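Actin depolymerization factor 2 (Plasmodium berghei, PDB 2XFA) probably binds actin and promotes the turnover of actin filaments in the malaria parasite. Local coordinates at residues Y34-I42 with L109-L117; K68-M79 with R91-S102. One frame throughout, in Å; residues are numbered along the deposited sequence.

How the contacts relate
Both contacts involve the same mixed sheet, in which strands 31-37 and 73-81 are neighbours. Contact 2 is the antiparallel pairing inside that sheet: it lies near the centre of the chain, is largely buried and is held by a ladder of backbone hydrogen bonds, with aromatic and aliphatic side chains on its two faces. Contact 1 lies farther out and is only partly buried; there helix 104-118 packs on one face of the sheet through apolar side chains and a single hydrogen bond. The two meet at Y74, whose backbone O accepts from Y34 N and whose hydroxyl reaches Y110 O on the helix. Along the chain, contact 2 is nested within the loop closed by contact 1.

Contact 1 (Y34-I42 with L109-L117)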
loop_
_atom_site.group_PDB
_atom_site.type_symbol
_atom_site.label_atom_id
_atom_site.label_comp_id
_atom_site.label_asym_id
_atom_site.label_seq_id
_atom_site.Cartn_x
_atom_site.Cartn_y
_atom_site.Cartn_z
ATOM N N TYR A 34 -2.473 5.676 1.171
ATOM C CA TYR A 34 -3.033 6.369 2.326
ATOM C C TYR A 34 -1.926 7.102 3.028
ATOM O O TYR A 34 -0.775 6.673 2.968
ATOM C CB TYR A 34 -3.565 5.357 3.355
ATOM C CG TYR A 34 -4.687 4.500 2.887
ATOM C CD1 TYR A 34 -5.995 4.946 2.957
ATOM C CD2 TYR A 34 -4.449 3.229 2.386
ATOM C CE1 TYR A 34 -7.038 4.153 2.544
ATOM C CE2 TYR A 34 -5.479 2.435 1.961
ATOM C CZ TYR A 34 -6.778 2.905 2.047
ATOM O OH TYR A 34 -7.819 2.118 1.631
ATOM N N LYS A 35 -2.268 8.152 3.772
ATOM C CA LYS A 35 -1.255 8.833 4.538
ATOM C C LYS A 35 -1.842 9.323 5.846
ATOM O O LYS A 35 -3.055 9.359 6.025
ATOM C CB LYS A 35 -0.732 10.037 3.754
ATOM C CG LYS A 35 -1.772 11.117 3.621
ATOM C CD LYS A 35 -1.382 12.182 2.594
ATOM C CE LYS A 35 -1.812 13.569 3.083
ATOM N NZ LYS A 35 -2.577 14.332 2.058
ATOM N N ILE A 36 -0.978 9.689 6.778
ATOM C CA ILE A 36 -1.466 10.329 7.995
ATOM C C ILE A 36 -1.449 11.833 7.791
ATOM O O ILE A 36 -0.400 12.436 7.583
ATOM C CB ILE A 36 -0.653 9.918 9.223
ATOM C CG1 ILE A 36 -0.734 8.395 9.384
ATOM C CG2 ILE A 36 -1.184 10.637 10.473
ATOM C CD1 ILE A 36 0.257 7.799 10.361
ATOM N N GLU A 37 -2.628 12.426 7.810
ATOM C CA GLU A 37 -2.750 13.863 7.669
ATOM C C GLU A 37 -2.724 14.549 9.022
ATOM O O GLU A 37 -3.384 14.117 9.968
ATOM C CB GLU A 37 -4.038 14.216 6.932
ATOM C CG GLU A 37 -4.010 15.603 6.310
ATOM C CD GLU A 37 -5.327 15.985 5.661
ATOM O OE1 GLU A 37 -6.393 15.649 6.228
ATOM O OE2 GLU A 37 -5.286 16.629 4.588
ATOM N N ASN A 38 -1.958 15.633 9.105
ATOM C CA ASN A 38 -1.861 16.424 10.324
ATOM C C ASN A 38 -1.597 15.593 11.571
ATOM O O ASN A 38 -1.942 16.000 12.680
ATOM C CB ASN A 38 -3.114 17.278 10.492
ATOM C CG ASN A 38 -3.271 18.290 9.376
ATOM O OD1 ASN A 38 -2.281 18.746 8.794
ATOM N ND2 ASN A 38 -4.515 18.644 9.067
ATOM N N LEU A 39 -0.998 14.422 11.370
ATOM C CA LEU A 39 -0.514 13.582 12.458
ATOM C C LEU A 39 -1.611 12.952 13.297
ATOM O O LEU A 39 -1.358 12.567 14.435
ATOM C CB LEU A 39 0.408 14.386 13.376
ATOM C CG LEU A 39 1.879 14.510 12.990
ATOM C CD1 LEU A 39 2.027 14.725 11.493
ATOM C CD2 LEU A 39 2.540 15.634 13.777
ATOM N N GLU A 40 -2.825 12.845 12.766
ATOM C CA GLU A 40 -3.904 12.312 13.594
ATOM C C GLU A 40 -5.055 11.631 12.848
ATOM O O GLU A 40 -6.009 11.161 13.466
ATOM C CB GLU A 40 -4.444 13.404 14.538
ATOM C CG GLU A 40 -5.367 12.876 15.651
ATOM C CD GLU A 40 -5.584 13.873 16.787
ATOM O OE1 GLU A 40 -4.998 14.979 16.741
ATOM O OE2 GLU A 40 -6.343 13.543 17.729
ATOM N N LYS A 41 -4.979 11.567 11.527
ATOM C CA LYS A 41 -6.074 10.978 10.774
ATOM C C LYS A 41 -5.507 10.269 9.559
ATOM O O LYS A 41 -4.817 10.889 8.768
ATOM C CB LYS A 41 -7.014 12.084 10.319
ATOM C CG LYS A 41 -8.450 11.676 10.093
ATOM C CD LYS A 41 -9.226 12.845 9.502
ATOM C CE LYS A 41 -10.712 12.739 9.798
ATOM N NZ LYS A 41 -11.274 11.430 9.350
ATOM N N ILE A 42 -5.794 8.979 9.392
ATOM C CA ILE A 42 -5.313 8.289 8.196
ATOM C C ILE A 42 -6.281 8.622 7.082
ATOM O O ILE A 42 -7.487 8.496 7.259
ATOM C CB ILE A 42 -5.171 6.784 8.396
ATOM C CG1 ILE A 42 -4.162 6.518 9.525
ATOM C CG2 ILE A 42 -4.770 6.094 7.066
ATOM C CD1 ILE A 42 -3.813 5.077 9.726
ATOM N N LEU A 109 5.227 6.898 14.290
ATOM C CA LEU A 109 3.785 7.072 14.171
ATOM C C LEU A 109 3.144 6.170 13.110
ATOM O O LEU A 109 2.098 5.575 13.341
ATOM C CB LEU A 109 3.447 8.522 13.867
ATOM C CG LEU A 109 1.987 8.836 14.193
ATOM C CD1 LEU A 109 1.835 9.138 15.689
ATOM C CD2 LEU A 109 1.486 9.999 13.354
ATOM N N TYR A 110 3.755 6.080 11.934
ATOM C CA TYR A 110 3.222 5.194 10.908
ATOM C C TYR A 110 3.238 3.725 11.355
ATOM O O TYR A 110 2.267 3.001 11.177
ATOM C CB TYR A 110 3.980 5.367 9.589
ATOM C CG TYR A 110 3.398 6.436 8.709
ATOM C CD1 TYR A 110 3.795 7.759 8.831
ATOM C CD2 TYR A 110 2.455 6.125 7.762
ATOM C CE1 TYR A 110 3.266 8.744 7.987
ATOM C CE2 TYR A 110 1.938 7.089 6.916
ATOM C CZ TYR A 110 2.348 8.391 7.034
ATOM O OH TYR A 110 1.804 9.332 6.210
ATOM N N ALA A 111 4.350 3.292 11.926
ATOM C CA ALA A 111 4.459 1.924 12.391
ATOM C C ALA A 111 3.454 1.674 13.499
ATOM O O ALA A 111 2.823 0.633 13.528
ATOM C CB ALA A 111 5.869 1.628 12.875
ATOM N N ALA A 112 3.293 2.639 14.399
ATOM C CA ALA A 112 2.441 2.417 15.560
ATOM C C ALA A 112 0.969 2.474 15.190
ATOM O O ALA A 112 0.132 2.035 15.958
ATOM C CB ALA A 112 2.755 3.416 16.669
ATOM N N SER A 113 0.674 3.003 14.005
ATOM C CA SER A 113 -0.692 3.181 13.504
ATOM C C SER A 113 -1.073 2.117 12.478
ATOM O O SER A 113 -2.251 1.927 12.172
ATOM C CB SER A 113 -0.831 4.553 12.819
ATOM O OG SER A 113 -0.620 5.627 13.726
ATOM N N LYS A 114 -0.069 1.453 11.916
ATOM C CA LYS A 114 -0.298 0.484 10.844
ATOM C C LYS A 114 -1.443 -0.487 11.212
ATOM O O LYS A 114 -2.387 -0.683 10.436
ATOM C CB LYS A 114 1.005 -0.264 10.573
ATOM C CG LYS A 114 0.943 -1.354 9.516
ATOM C CD LYS A 114 2.326 -2.015 9.407
ATOM C CE LYS A 114 2.260 -3.487 8.981
ATOM N NZ LYS A 114 2.686 -3.724 7.554
ATOM N N GLU A 115 -1.358 -1.073 12.402
ATOM C CA GLU A 115 -2.384 -2.018 12.880
ATOM C C GLU A 115 -3.812 -1.466 12.854
ATOM O O GLU A 115 -4.776 -2.191 12.566
ATOM C CB GLU A 115 -2.081 -2.496 14.313
ATOM C CG GLU A 115 -0.689 -3.101 14.533
ATOM C CD GLU A 115 0.363 -2.062 14.931
ATOM O OE1 GLU A 115 0.606 -1.889 16.151
ATOM O OE2 GLU A 115 0.943 -1.425 14.023
ATOM N N SER A 116 -3.945 -0.193 13.199
ATOM C CA SER A 116 -5.242 0.472 13.230
ATOM C C SER A 116 -5.858 0.445 11.847
ATOM O O SER A 116 -7.053 0.315 11.697
ATOM C CB SER A 116 -5.092 1.924 13.700
ATOM O OG SER A 116 -4.481 1.996 14.980
ATOM N N LEU A 117 -5.025 0.561 10.823
ATOM C CA LEU A 117 -5.522 0.488 9.463
ATOM C C LEU A 117 -5.769 -0.981 9.058
ATOM O O LEU A 117 -6.841 -1.325 8.585
ATOM C CB LEU A 117 -4.519 1.134 8.503
ATOM C CG LEU A 117 -5.030 1.885 7.275
ATOM C CD1 LEU A 117 -3.947 1.987 6.133
ATOM C CD2 LEU A 117 -6.331 1.297 6.800
#
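The delta methyl of I36 sits almost exactly over the centre of the Y110 ring, CD1 lying 3.6 Å from the ring centroid and only 4° off the ring normal, a clean CH-pi contact. The two side chains run past each other in opposite directions, so I36 CG1 also reaches the hydroxyl end of the ring, 3.9 Å from Y110 CZ. There the backbone of the same residue closes the grip: I36 N donates to Y110 OH at 2.9 Å along a nearly straight line (173°). K35 CA comes up at the edge of the ring, near its plane.

Beside the ring, L109 CD2 packs against I36 CD1 at 3.9 Å; a first torsion of -161°, with CG opposite the backbone N, carries the leucine's branch to I36. Two turns further along the helix, L117 meets the other strand residues, its CD1 lying 4.0 Å from Y34 CD2 and its CB 4.2 Å from I42 CD1. S113 fills the stretch between these leucines, and its hydroxyl is turned back to donate to L109 O, OG to O 2.7 Å, which keeps this polar group occupied within the helix.

In the next shell, Y74 on strand 73-81 bonds through its hydroxyl to Y110 O and its ring meets that of Y110, while the Y34 hydroxyl is bonded to C16 O. Past I36 the chain reverses in the loop 38-40; a classic beta bulge, E40 and K41 both opposite E37, starts the return strand, which brings I42 against L117. The helix is thus seated on the sheet mainly by apolar packing, and the one bond across fixes where the Y110 hydroxyl meets the strand backbone.

Contact 2 (K68-M79 with R91-S102); sequences KNTECRYIIADM and RIYFIFWSPGLS
The W97 indole takes K68 at its edge, at the open end of this hairpin, while P99 CD stands 3.7 Å above one face of the indole, offset toward its rim. K68 O accepts from W97 NE1 at 2.9 Å, only 9° out of the ring plane, though the N-H points in at 149°. The indole gets there with CG anti to the backbone N (chi1 173°). On the opposite face of the sheet lie F96, Y74 and F94. F96 has S98 CB over one face of its ring and R73 O at its edge, in plane. Its CD1 lies 3.9 Å from Y74 CE1, and F94 CZ is 3.8 Å from Y74 CD1. Y74 therefore lies between two phenylalanines, all three pointing the same way with their planes oblique.

On the W97 face, I75 CD1 rests on W97 CB at 3.8 Å, and M79 CG meets Y93 CD2 at 3.5 Å, these two side chains crossing at about a right angle. Backbone bonds pair R73 with W97, I75 with I95, A77 with Y93 and M79 with R91.

This is the central antiparallel hairpin of the ADF/cofilin sheet, flanked by strands 31-37 and 126-130. Helix 104-118 packs on the face of Y74 and F94, helix 56-65 on that of I75, A77 and M79, and F137 meets W97 edge-to-face.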
loop_
_atom_site.group_PDB
_atom_site.type_symbol
_atom_site.label_atom_id
_atom_site.label_comp_id
_atom_site.label_asym_id
_atom_site.label_seq_id
_atom_site.Cartn_x
_atom_site.Cartn_y
_atom_site.Cartn_z
ATOM N N LYS A 68 8.082 8.822 -2.038
ATOM C CA LYS A 68 9.326 9.598 -1.912
ATOM C C LYS A 68 10.234 8.961 -0.881
ATOM O O LYS A 68 9.785 8.219 -0.028
ATOM C CB LYS A 68 9.020 11.028 -1.467
ATOM C CG LYS A 68 8.001 11.757 -2.333
ATOM C CD LYS A 68 7.945 13.250 -1.976
ATOM C CE LYS A 68 7.159 14.055 -3.009
ATOM N NZ LYS A 68 7.119 15.512 -2.669
ATOM N N ASN A 69 11.506 9.303 -0.923
ATOM C CA ASN A 69 12.459 8.766 0.025
ATOM C C ASN A 69 12.272 9.333 1.426
ATOM O O ASN A 69 12.934 8.923 2.355
ATOM C CB ASN A 69 13.843 9.141 -0.437
ATOM C CG ASN A 69 14.717 7.961 -0.630
ATOM O OD1 ASN A 69 14.272 6.803 -0.492
ATOM N ND2 ASN A 69 15.973 8.226 -0.971
ATOM N N THR A 70 11.414 10.330 1.574
ATOM C CA THR A 70 11.403 11.093 2.812
ATOM C C THR A 70 10.037 11.053 3.492
ATOM O O THR A 70 9.808 11.783 4.451
ATOM C CB THR A 70 11.680 12.580 2.538
ATOM O OG1 THR A 70 10.665 13.050 1.641
ATOM C CG2 THR A 70 13.075 12.795 1.939
ATOM N N GLU A 71 9.115 10.247 2.979
ATOM C CA GLU A 71 7.832 10.089 3.644
ATOM C C GLU A 71 7.219 8.692 3.609
ATOM O O GLU A 71 7.204 8.030 2.575
ATOM C CB GLU A 71 6.818 11.107 3.159
ATOM C CG GLU A 71 6.578 11.160 1.698
ATOM C CD GLU A 71 5.836 12.431 1.337
ATOM O OE1 GLU A 71 5.265 13.051 2.265
ATOM O OE2 GLU A 71 5.835 12.815 0.146
ATOM N N CYS A 72 6.682 8.281 4.758
ATOM C CA CYS A 72 5.969 7.009 4.890
ATOM C C CYS A 72 4.584 7.009 4.245
ATOM O O CYS A 72 3.876 8.015 4.250
ATOM C CB CYS A 72 5.856 6.644 6.362
ATOM S SG CYS A 72 7.433 6.533 7.184
ATOM N N ARG A 73 4.215 5.865 3.667
ATOM C CA ARG A 73 2.879 5.645 3.128
ATOM C C ARG A 73 2.364 4.221 3.421
ATOM O O ARG A 73 3.141 3.315 3.625
ATOM C CB ARG A 73 2.849 5.868 1.616
ATOM C CG ARG A 73 3.041 7.350 1.176
ATOM C CD ARG A 73 1.983 8.247 1.811
ATOM N NE ARG A 73 1.974 9.607 1.264
ATOM C CZ ARG A 73 2.513 10.657 1.871
ATOM N NH1 ARG A 73 3.119 10.501 3.039
ATOM N NH2 ARG A 73 2.454 11.868 1.305
ATOM N N TYR A 74 1.046 4.045 3.422
ATOM C CA TYR A 74 0.470 2.707 3.332
ATOM C C TYR A 74 -0.072 2.574 1.932
ATOM O O TYR A 74 -0.729 3.480 1.417
ATOM C CB TYR A 74 -0.703 2.540 4.301
ATOM C CG TYR A 74 -0.390 2.880 5.722
ATOM C CD1 TYR A 74 0.595 2.202 6.406
ATOM C CD2 TYR A 74 -1.077 3.887 6.375
ATOM C CE1 TYR A 74 0.873 2.495 7.729
ATOM C CE2 TYR A 74 -0.805 4.191 7.686
ATOM C CZ TYR A 74 0.170 3.481 8.355
ATOM O OH TYR A 74 0.446 3.767 9.662
ATOM N N ILE A 75 0.205 1.458 1.299
ATOM C CA ILE A 75 -0.346 1.231 -0.016
ATOM C C ILE A 75 -1.158 -0.072 -0.013
ATOM O O ILE A 75 -0.699 -1.095 0.497
ATOM C CB ILE A 75 0.792 1.130 -1.067
ATOM C CG1 ILE A 75 1.695 2.380 -0.997
ATOM C CG2 ILE A 75 0.236 0.943 -2.460
ATOM C CD1 ILE A 75 3.066 2.066 -0.434
ATOM N N ILE A 76 -2.367 -0.009 -0.553
ATOM C CA ILE A 76 -3.106 -1.205 -0.880
ATOM C C ILE A 76 -3.160 -1.340 -2.408
ATOM O O ILE A 76 -3.570 -0.406 -3.094
ATOM C CB ILE A 76 -4.526 -1.173 -0.271
ATOM C CG1 ILE A 76 -4.432 -1.102 1.255
ATOM C CG2 ILE A 76 -5.309 -2.428 -0.673
ATOM C CD1 ILE A 76 -5.760 -0.926 1.936
ATOM N N ALA A 77 -2.764 -2.504 -2.921
ATOM C CA ALA A 77 -2.702 -2.756 -4.350
ATOM C C ALA A 77 -3.329 -4.098 -4.707
ATOM O O ALA A 77 -3.044 -5.104 -4.077
ATOM C CB ALA A 77 -1.274 -2.758 -4.806
ATOM N N ASP A 78 -4.154 -4.106 -5.746
ATOM C CA ASP A 78 -4.701 -5.345 -6.307
ATOM C C ASP A 78 -3.741 -5.857 -7.380
ATOM O O ASP A 78 -3.789 -5.412 -8.523
ATOM C CB ASP A 78 -6.065 -5.059 -6.913
ATOM C CG ASP A 78 -6.985 -6.265 -6.891
ATOM O OD1 ASP A 78 -6.595 -7.326 -6.349
ATOM O OD2 ASP A 78 -8.113 -6.138 -7.417
ATOM N N MET A 79 -2.846 -6.762 -6.997
ATOM C CA MET A 79 -1.779 -7.219 -7.882
ATOM C C MET A 79 -2.217 -8.370 -8.777
ATOM O O MET A 79 -2.719 -9.376 -8.288
ATOM C CB MET A 79 -0.580 -7.666 -7.050
ATOM C CG MET A 79 -0.011 -6.569 -6.178
ATOM S SD MET A 79 0.497 -5.181 -7.212
ATOM C CE MET A 79 1.752 -4.449 -6.167
ATOM N N ARG A 91 -4.526 -10.537 -6.337
ATOM C CA ARG A 91 -4.238 -10.678 -4.898
ATOM C C ARG A 91 -4.091 -9.302 -4.264
ATOM O O ARG A 91 -3.469 -8.409 -4.840
ATOM C CB ARG A 91 -2.936 -11.452 -4.662
ATOM C CG ARG A 91 -2.923 -12.915 -5.158
ATOM C CD ARG A 91 -4.321 -13.477 -5.185
ATOM N NE ARG A 91 -4.349 -14.935 -5.062
ATOM C CZ ARG A 91 -5.459 -15.665 -5.123
ATOM N NH1 ARG A 91 -6.631 -15.077 -5.320
ATOM N NH2 ARG A 91 -5.396 -16.983 -4.994
ATOM N N ILE A 92 -4.627 -9.129 -3.066
ATOM C CA ILE A 92 -4.542 -7.832 -2.417
ATOM C C ILE A 92 -3.317 -7.767 -1.531
ATOM O O ILE A 92 -3.183 -8.549 -0.597
ATOM C CB ILE A 92 -5.785 -7.521 -1.592
ATOM C CG1 ILE A 92 -7.013 -7.426 -2.499
ATOM C CG2 ILE A 92 -5.594 -6.198 -0.860
ATOM C CD1 ILE A 92 -8.313 -7.459 -1.719
ATOM N N TYR A 93 -2.396 -6.865 -1.854
ATOM C CA TYR A 93 -1.200 -6.679 -1.036
ATOM C C TYR A 93 -1.361 -5.409 -0.224
ATOM O O TYR A 93 -1.890 -4.428 -0.718
ATOM C CB TYR A 93 0.043 -6.561 -1.918
ATOM C CG TYR A 93 0.536 -7.901 -2.390
ATOM C CD1 TYR A 93 1.641 -8.509 -1.798
ATOM C CD2 TYR A 93 -0.144 -8.596 -3.380
ATOM C CE1 TYR A 93 2.083 -9.762 -2.220
ATOM C CE2 TYR A 93 0.282 -9.851 -3.802
ATOM C CZ TYR A 93 1.395 -10.427 -3.226
ATOM O OH TYR A 93 1.808 -11.669 -3.658
ATOM N N PHE A 94 -0.869 -5.421 1.003
ATOM C CA PHE A 94 -0.825 -4.216 1.810
ATOM C C PHE A 94 0.661 -3.906 2.003
ATOM O O PHE A 94 1.425 -4.779 2.382
ATOM C CB PHE A 94 -1.485 -4.446 3.166
ATOM C CG PHE A 94 -1.431 -3.256 4.068
ATOM C CD1 PHE A 94 -2.492 -2.368 4.120
ATOM C CD2 PHE A 94 -0.312 -3.007 4.844
ATOM C CE1 PHE A 94 -2.455 -1.255 4.959
ATOM C CE2 PHE A 94 -0.259 -1.888 5.683
ATOM C CZ PHE A 94 -1.329 -1.012 5.741
ATOM N N ILE A 95 1.075 -2.679 1.712
ATOM C CA ILE A 95 2.496 -2.367 1.757
ATOM C C ILE A 95 2.704 -1.177 2.655
ATOM O O ILE A 95 2.051 -0.153 2.500
ATOM C CB ILE A 95 3.026 -2.024 0.356
ATOM C CG1 ILE A 95 2.775 -3.197 -0.591
ATOM C CG2 ILE A 95 4.513 -1.615 0.404
ATOM C CD1 ILE A 95 2.749 -2.773 -2.067
ATOM N N PHE A 96 3.595 -1.333 3.615
ATOM C CA PHE A 96 3.977 -0.232 4.465
ATOM C C PHE A 96 5.334 0.263 3.963
ATOM O O PHE A 96 6.378 -0.384 4.162
ATOM C CB PHE A 96 4.032 -0.670 5.927
ATOM C CG PHE A 96 4.571 0.378 6.874
ATOM C CD1 PHE A 96 4.472 1.742 6.577
ATOM C CD2 PHE A 96 5.157 -0.004 8.071
ATOM C CE1 PHE A 96 4.974 2.688 7.460
ATOM C CE2 PHE A 96 5.664 0.939 8.957
ATOM C CZ PHE A 96 5.571 2.278 8.667
ATOM N N TRP A 97 5.289 1.402 3.284
ATOM C CA TRP A 97 6.492 2.092 2.789
ATOM C C TRP A 97 7.038 2.970 3.891
ATOM O O TRP A 97 6.379 3.925 4.334
ATOM C CB TRP A 97 6.120 2.956 1.606
ATOM C CG TRP A 97 7.221 3.868 1.076
ATOM C CD1 TRP A 97 7.135 5.222 0.922
ATOM C CD2 TRP A 97 8.537 3.502 0.622
ATOM N NE1 TRP A 97 8.314 5.729 0.381
ATOM C CE2 TRP A 97 9.193 4.702 0.203
ATOM C CE3 TRP A 97 9.218 2.294 0.511
ATOM C CZ2 TRP A 97 10.502 4.714 -0.310
ATOM C CZ3 TRP A 97 10.521 2.304 0.020
ATOM C CH2 TRP A 97 11.149 3.510 -0.381
ATOM N N SER A 98 8.223 2.614 4.358
ATOM C CA SER A 98 8.850 3.322 5.447
ATOM C C SER A 98 10.324 3.566 5.150
ATOM O O SER A 98 11.178 2.801 5.596
ATOM C CB SER A 98 8.702 2.516 6.748
ATOM O OG SER A 98 9.190 3.246 7.860
ATOM N N PRO A 99 10.632 4.641 4.399
ATOM C CA PRO A 99 12.019 4.888 3.971
ATOM C C PRO A 99 12.880 5.477 5.071
ATOM O O PRO A 99 12.377 6.085 6.020
ATOM C CB PRO A 99 11.874 5.900 2.812
ATOM C CG PRO A 99 10.647 6.644 3.103
ATOM C CD PRO A 99 9.702 5.661 3.881
ATOM N N GLY A 100 14.184 5.301 4.920
ATOM C CA GLY A 100 15.143 5.728 5.920
ATOM C C GLY A 100 15.232 7.221 6.145
ATOM O O GLY A 100 15.558 7.649 7.254
ATOM N N LEU A 101 14.938 8.018 5.115
ATOM C CA LEU A 101 15.078 9.475 5.227
ATOM C C LEU A 101 13.824 10.158 5.751
ATOM O O LEU A 101 13.753 11.378 5.816
ATOM C CB LEU A 101 15.506 10.099 3.888
ATOM C CG LEU A 101 16.979 9.858 3.596
ATOM C CD1 LEU A 101 17.381 10.514 2.258
ATOM C CD2 LEU A 101 17.822 10.416 4.764
ATOM N N SER A 102 12.819 9.369 6.097
ATOM C CA SER A 102 11.652 9.923 6.745
ATOM C C SER A 102 12.073 10.226 8.183
ATOM O O SER A 102 12.860 9.480 8.770
ATOM C CB SER A 102 10.501 8.914 6.682
ATOM O OG SER A 102 9.426 9.341 7.484
#